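Local coordinates for mitomycin biosynthesis 6-O-methyltransferase (Streptomyces lavendulae, PDB 3GWZ), which transfers the methyl group of S-adenosyl-L-methionine to the 6-hydroxyl of 6-demethylmitomycins A and B, forming the quinone methoxy group of mitomycins A and B, at residues Leu91-Ala96 / Phe101-His106; Pro137-Ala142 / Asp322-Val327. One frame throughout, in Å; residues are numbered along the deposited sequence.

Contact 1 (Leu91-Ala96 / Phe101-His106); sequences LLRLLA and FDDLGH
The phenyl ring of F101 and two leucines of the helix carry the apolar half of this contact, and each leucine meets the ring differently. L95 lies side by side with F101, both side chains pointing the same way, and brings its CD1 to the ring edge, near the ring plane, 3.9 Å from F101 CE1. L92 crosses obliquely; its CD2 is 4.0 Å from F101 CD1. With CG anti to the carbonyl carbon (chi1 -57°), the F101 ring is swung alongside the helix, where both methyls can meet its CD1-CE1 side.

These residues join the last turns of helix 85-97 to edge strand 102-103 of the small antiparallel sheet in the O-methyltransferase dimerisation domain. Helix 85-97 leading into the hairpin of strands 102-103 and 109-111, with strand 72-73 completing the sheet, is consistent with the winged-helix character of the N-terminal domain in COMT-like enzymes. F101 also packs on V63 and L67, while L95 reaches A54 and I55 of helix 32-61.

A96 CA makes a CA-H...O contact of 3.4 Å with F101 O, the angle at hydrogen being 147°. The methyl of A96 faces the strand and meets D103, with CB to CB 3.7 Å. One water lies 2.7 Å from A96 O and 2.8 Å from F101 O, with more acceptors around it than protons; a second donates to D103 OD2 and, at a long 3.3 Å, to R93 O. G105 N donates to D103 OD1 at 2.8 Å, closing an Asx turn; it reaches that oxygen from its anti side, 33° out of the carboxylate plane.

Contact 2 (Pro137-Ala142 / Asp322-Val327); sequences PWHWRA and DLLLLV
Helix 137-144 packs here on helix 316-329 of the class I SAM-dependent methyltransferase domain, in a buried contact made by just two pairs of side chains. One pair is H139 with L324. Their side chains cross at about a right angle, and L324 CD1 approaches the imidazole obliquely, at 3.9 Å from both H139 NE2 and H139 CE1. The even spacing places the methyl beside the NE2-CE1 bond. With CG anti to the backbone N (chi1 -172°), H139 brings the NE2-CE1 side of its ring up to L324 CD1. Two other aromatics meet the imidazole: F133 edge-to-face, and the W143 ring at about 30° between planes.

L324 touches a bound 2-methyl-2,4-pentanediol molecule, and its side chain is about 9 Å from those of N308, which binds substrate, and H279, the probable proton acceptor. L324 thus lies near the substrate site.

The second pair sits where the backbones converge, A142 CA and V327 CA being 6.2 Å apart. Both CB atoms point across the interface, and W143 and L146 add to the packing around V327. With CG1 anti to its backbone N (chi1 162°), V327 directs that methyl at A142, and V327 CG1 to A142 CB is 3.3 Å, tighter than usual van der Waals contact.

How the contacts relate
The two contacts follow one another in series along the chain, contact 1 closing before contact 2 opens. Their centres are about 29 Å apart and their nearest atoms about 12 Å apart, so neither touches the other. Contact 1 lies far out, about 30 Å from the chain centre, between helix 85-97 and strand 102-103; contact 2 lies about 12 Å from that centre and joins segments 137-142 and 322-327, separated by 179 residues, on helices 137-144 and 316-329. The homodimer brings the same elements together: L91 packs on L323 of the second subunit, and D322 forms a salt bridge with R90 of that subunit. Helices 85-97 and 316-329 therefore connect dimerisation and methyltransferase domains between subunits.

Contact 1 (Leu91-Ala96 / Phe101-His106)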
loop_
_atom_site.group_PDB
_atom_site.type_symbol
_atom_site.label_atom_id
_atom_site.label_comp_id
_atom_site.label_asym_id
_atom_site.label_seq_id
_atom_site.Cartn_x
_atom_site.Cartn_y
_atom_site.Cartn_z
ATOM N N LEU A 91 14.782 18.441 8.023
ATOM C CA LEU A 91 15.064 17.389 7.036
ATOM C C LEU A 91 14.154 17.504 5.819
ATOM O O LEU A 91 14.602 17.405 4.684
ATOM C CB LEU A 91 14.898 15.994 7.640
ATOM C CG LEU A 91 15.484 14.875 6.759
ATOM C CD1 LEU A 91 16.980 14.750 7.002
ATOM C CD2 LEU A 91 14.802 13.538 7.027
ATOM N N LEU A 92 12.862 17.693 6.065
ATOM C CA LEU A 92 11.898 17.797 4.976
ATOM C C LEU A 92 12.105 19.049 4.116
ATOM O O LEU A 92 11.958 18.988 2.897
ATOM C CB LEU A 92 10.468 17.730 5.522
ATOM C CG LEU A 92 10.053 16.355 6.076
ATOM C CD1 LEU A 92 8.705 16.409 6.766
ATOM C CD2 LEU A 92 10.035 15.309 4.964
ATOM N N ARG A 93 12.437 20.172 4.749
ATOM C CA ARG A 93 12.747 21.393 4.004
ATOM C C ARG A 93 13.915 21.152 3.066
ATOM O O ARG A 93 13.875 21.527 1.900
ATOM C CB ARG A 93 13.122 22.541 4.943
ATOM C CG ARG A 93 11.987 23.139 5.732
ATOM C CD ARG A 93 12.375 24.534 6.214
ATOM N NE ARG A 93 13.810 24.652 6.473
ATOM C CZ ARG A 93 14.363 24.531 7.676
ATOM N NH1 ARG A 93 13.595 24.291 8.738
ATOM N NH2 ARG A 93 15.674 24.657 7.823
ATOM N N LEU A 94 14.966 20.532 3.591
ATOM C CA LEU A 94 16.154 20.252 2.797
ATOM C C LEU A 94 15.834 19.342 1.626
ATOM O O LEU A 94 16.216 19.615 0.488
ATOM C CB LEU A 94 17.251 19.630 3.662
ATOM C CG LEU A 94 18.467 19.089 2.912
ATOM C CD1 LEU A 94 19.252 20.209 2.208
ATOM C CD2 LEU A 94 19.359 18.361 3.904
ATOM N N LEU A 95 15.140 18.245 1.901
ATOM C CA LEU A 95 14.801 17.306 0.849
ATOM C C LEU A 95 13.978 17.984 -0.249
ATOM O O LEU A 95 14.252 17.811 -1.431
ATOM C CB LEU A 95 14.055 16.100 1.432
ATOM C CG LEU A 95 14.944 15.076 2.158
ATOM C CD1 LEU A 95 14.084 14.091 2.935
ATOM C CD2 LEU A 95 15.854 14.331 1.171
ATOM N N ALA A 96 12.977 18.761 0.147
ATOM C CA ALA A 96 12.136 19.453 -0.830
ATOM C C ALA A 96 12.973 20.394 -1.698
ATOM O O ALA A 96 12.736 20.522 -2.897
ATOM C CB ALA A 96 11.019 20.216 -0.120
ATOM N N PHE A 101 10.021 15.191 -2.255
ATOM C CA PHE A 101 8.838 15.774 -1.611
ATOM C C PHE A 101 8.669 17.218 -2.090
ATOM O O PHE A 101 9.633 17.855 -2.503
ATOM C CB PHE A 101 8.922 15.779 -0.076
ATOM C CG PHE A 101 9.122 14.422 0.546
ATOM C CD1 PHE A 101 10.313 14.115 1.194
ATOM C CD2 PHE A 101 8.118 13.471 0.515
ATOM C CE1 PHE A 101 10.510 12.886 1.779
ATOM C CE2 PHE A 101 8.302 12.233 1.101
ATOM C CZ PHE A 101 9.506 11.935 1.736
ATOM N N ASP A 102 7.439 17.724 -2.029
ATOM C CA ASP A 102 7.161 19.140 -2.275
ATOM C C ASP A 102 6.892 19.844 -0.947
ATOM O O ASP A 102 6.163 19.333 -0.096
ATOM C CB ASP A 102 5.930 19.313 -3.181
ATOM C CG ASP A 102 6.237 19.113 -4.663
ATOM O OD1 ASP A 102 7.420 19.194 -5.068
ATOM O OD2 ASP A 102 5.275 18.881 -5.432
ATOM N N ASP A 103 7.486 21.015 -0.764
ATOM C CA ASP A 103 7.154 21.872 0.367
ATOM C C ASP A 103 6.037 22.800 -0.114
ATOM O O ASP A 103 6.254 23.596 -1.016
ATOM C CB ASP A 103 8.390 22.682 0.779
ATOM C CG ASP A 103 8.117 23.633 1.932
ATOM O OD1 ASP A 103 6.938 23.960 2.190
ATOM O OD2 ASP A 103 9.091 24.063 2.581
ATOM N N LEU A 104 4.836 22.680 0.448
ATOM C CA LEU A 104 3.706 23.455 -0.079
ATOM C C LEU A 104 3.836 24.952 0.223
ATOM O O LEU A 104 3.159 25.776 -0.391
ATOM C CB LEU A 104 2.361 22.900 0.403
ATOM C CG LEU A 104 2.001 21.496 -0.114
ATOM C CD1 LEU A 104 0.510 21.241 0.015
ATOM C CD2 LEU A 104 2.455 21.289 -1.556
ATOM N N GLY A 105 4.713 25.293 1.164
ATOM C CA GLY A 105 4.981 26.680 1.501
ATOM C C GLY A 105 3.869 27.352 2.290
ATOM O O GLY A 105 3.833 28.577 2.389
ATOM N N HIS A 106 2.953 26.558 2.840
ATOM C CA HIS A 106 1.927 27.089 3.737
ATOM C C HIS A 106 1.437 26.027 4.712
ATOM O O HIS A 106 1.435 24.832 4.402
ATOM C CB HIS A 106 0.745 27.674 2.951
ATOM C CG HIS A 106 -0.034 26.659 2.167
ATOM N ND1 HIS A 106 -1.071 25.931 2.711
ATOM C CD2 HIS A 106 0.066 26.261 0.876
ATOM C CE1 HIS A 106 -1.574 25.128 1.791
ATOM N NE2 HIS A 106 -0.900 25.307 0.669
HETATM O O HOH W 1 11.581 23.814 1.326
HETATM O O HOH W 2 10.487 19.892 -4.156
#

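Contact 2 (Pro137-Ala142 / Asp322-Val327)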
loop_
_atom_site.group_PDB
_atom_site.type_symbol
_atom_site.label_atom_id
_atom_site.label_comp_id
_atom_site.label_asym_id
_atom_site.label_seq_id
_atom_site.Cartn_x
_atom_site.Cartn_y
_atom_site.Cartn_z
ATOM N N PRO A 137 22.935 0.791 8.928
ATOM C CA PRO A 137 24.197 1.365 9.414
ATOM C C PRO A 137 25.403 0.575 8.919
ATOM O O PRO A 137 26.448 1.165 8.650
ATOM C CB PRO A 137 24.057 1.275 10.941
ATOM C CG PRO A 137 22.978 0.232 11.164
ATOM C CD PRO A 137 22.019 0.480 10.037
ATOM N N TRP A 138 25.259 -0.742 8.778
ATOM C CA TRP A 138 26.393 -1.573 8.368
ATOM C C TRP A 138 26.721 -1.415 6.890
ATOM O O TRP A 138 27.849 -1.678 6.456
ATOM C CB TRP A 138 26.160 -3.050 8.735
ATOM C CG TRP A 138 24.761 -3.556 8.487
ATOM C CD1 TRP A 138 23.782 -3.726 9.418
ATOM C CD2 TRP A 138 24.191 -3.960 7.229
ATOM N NE1 TRP A 138 22.648 -4.221 8.831
ATOM C CE2 TRP A 138 22.867 -4.369 7.486
ATOM C CE3 TRP A 138 24.674 -4.014 5.915
ATOM C CZ2 TRP A 138 22.014 -4.825 6.481
ATOM C CZ3 TRP A 138 23.826 -4.465 4.911
ATOM C CH2 TRP A 138 22.507 -4.871 5.204
ATOM N N HIS A 139 25.727 -1.001 6.109
ATOM C CA HIS A 139 25.955 -0.706 4.706
ATOM C C HIS A 139 26.778 0.588 4.640
ATOM O O HIS A 139 27.871 0.612 4.089
ATOM C CB HIS A 139 24.610 -0.557 3.997
ATOM C CG HIS A 139 24.699 -0.447 2.505
ATOM N ND1 HIS A 139 25.264 0.637 1.868
ATOM C CD2 HIS A 139 24.235 -1.259 1.522
ATOM C CE1 HIS A 139 25.183 0.469 0.561
ATOM N NE2 HIS A 139 24.558 -0.672 0.323
ATOM N N TRP A 140 26.253 1.659 5.232
ATOM C CA TRP A 140 26.974 2.933 5.281
ATOM C C TRP A 140 28.377 2.755 5.882
ATOM O O TRP A 140 29.328 3.387 5.434
ATOM C CB TRP A 140 26.168 3.957 6.092
ATOM C CG TRP A 140 26.669 5.385 6.053
ATOM C CD1 TRP A 140 27.446 6.013 6.990
ATOM C CD2 TRP A 140 26.369 6.375 5.057
ATOM N NE1 TRP A 140 27.670 7.320 6.624
ATOM C CE2 TRP A 140 27.021 7.567 5.440
ATOM C CE3 TRP A 140 25.630 6.361 3.867
ATOM C CZ2 TRP A 140 26.953 8.735 4.681
ATOM C CZ3 TRP A 140 25.564 7.519 3.111
ATOM C CH2 TRP A 140 26.218 8.697 3.525
ATOM N N ARG A 141 28.512 1.905 6.895
ATOM C CA ARG A 141 29.826 1.762 7.537
ATOM C C ARG A 141 30.867 1.078 6.657
ATOM O O ARG A 141 32.066 1.329 6.791
ATOM C CB ARG A 141 29.757 1.067 8.902
ATOM C CG ARG A 141 31.033 1.336 9.707
ATOM C CD ARG A 141 31.015 0.780 11.117
ATOM N NE ARG A 141 30.063 1.476 11.975
ATOM C CZ ARG A 141 30.309 1.824 13.233
ATOM N NH1 ARG A 141 31.493 1.556 13.779
ATOM N NH2 ARG A 141 29.373 2.444 13.943
ATOM N N ALA A 142 30.428 0.216 5.751
ATOM C CA ALA A 142 31.384 -0.373 4.819
ATOM C C ALA A 142 32.034 0.725 3.987
ATOM O O ALA A 142 33.238 0.674 3.695
ATOM C CB ALA A 142 30.697 -1.428 3.923
ATOM N N ASP A 322 30.227 -1.429 -9.558
ATOM C CA ASP A 322 31.517 -2.105 -9.435
ATOM C C ASP A 322 32.193 -1.766 -8.102
ATOM O O ASP A 322 32.770 -2.630 -7.448
ATOM C CB ASP A 322 32.445 -1.704 -10.583
ATOM C CG ASP A 322 33.851 -2.262 -10.411
ATOM O OD1 ASP A 322 34.063 -3.463 -10.727
ATOM O OD2 ASP A 322 34.743 -1.499 -9.964
ATOM N N LEU A 323 32.137 -0.492 -7.722
ATOM C CA LEU A 323 32.723 -0.040 -6.460
ATOM C C LEU A 323 31.958 -0.590 -5.248
ATOM O O LEU A 323 32.560 -0.925 -4.244
ATOM C CB LEU A 323 32.793 1.497 -6.403
ATOM C CG LEU A 323 33.809 2.058 -5.399
ATOM C CD1 LEU A 323 35.231 1.616 -5.766
ATOM C CD2 LEU A 323 33.712 3.577 -5.324
ATOM N N LEU A 324 30.633 -0.676 -5.346
ATOM C CA LEU A 324 29.830 -1.319 -4.301
ATOM C C LEU A 324 30.242 -2.800 -4.106
ATOM O O LEU A 324 30.348 -3.286 -2.971
ATOM C CB LEU A 324 28.324 -1.223 -4.618
ATOM C CG LEU A 324 27.364 -1.866 -3.593
ATOM C CD1 LEU A 324 27.387 -1.137 -2.249
ATOM C CD2 LEU A 324 25.917 -1.961 -4.105
ATOM N N LEU A 325 30.475 -3.515 -5.206
ATOM C CA LEU A 325 30.908 -4.907 -5.098
ATOM C C LEU A 325 32.216 -4.997 -4.322
ATOM O O LEU A 325 32.406 -5.890 -3.483
ATOM C CB LEU A 325 31.101 -5.521 -6.488
ATOM C CG LEU A 325 29.835 -5.752 -7.315
ATOM C CD1 LEU A 325 30.210 -6.104 -8.756
ATOM C CD2 LEU A 325 28.997 -6.850 -6.694
ATOM N N LEU A 326 33.122 -4.071 -4.610
ATOM C CA LEU A 326 34.417 -4.036 -3.932
ATOM C C LEU A 326 34.215 -3.908 -2.429
ATOM O O LEU A 326 34.743 -4.683 -1.632
ATOM C CB LEU A 326 35.243 -2.861 -4.453
ATOM C CG LEU A 326 36.457 -2.453 -3.612
ATOM C CD1 LEU A 326 37.527 -3.516 -3.702
ATOM C CD2 LEU A 326 36.993 -1.099 -4.078
ATOM N N VAL A 327 33.423 -2.918 -2.049
ATOM C CA VAL A 327 33.188 -2.620 -0.650
ATOM C C VAL A 327 32.499 -3.763 0.110
ATOM O O VAL A 327 32.926 -4.132 1.207
ATOM C CB VAL A 327 32.384 -1.301 -0.547
ATOM C CG1 VAL A 327 31.729 -1.151 0.806
ATOM C CG2 VAL A 327 33.309 -0.141 -0.853
#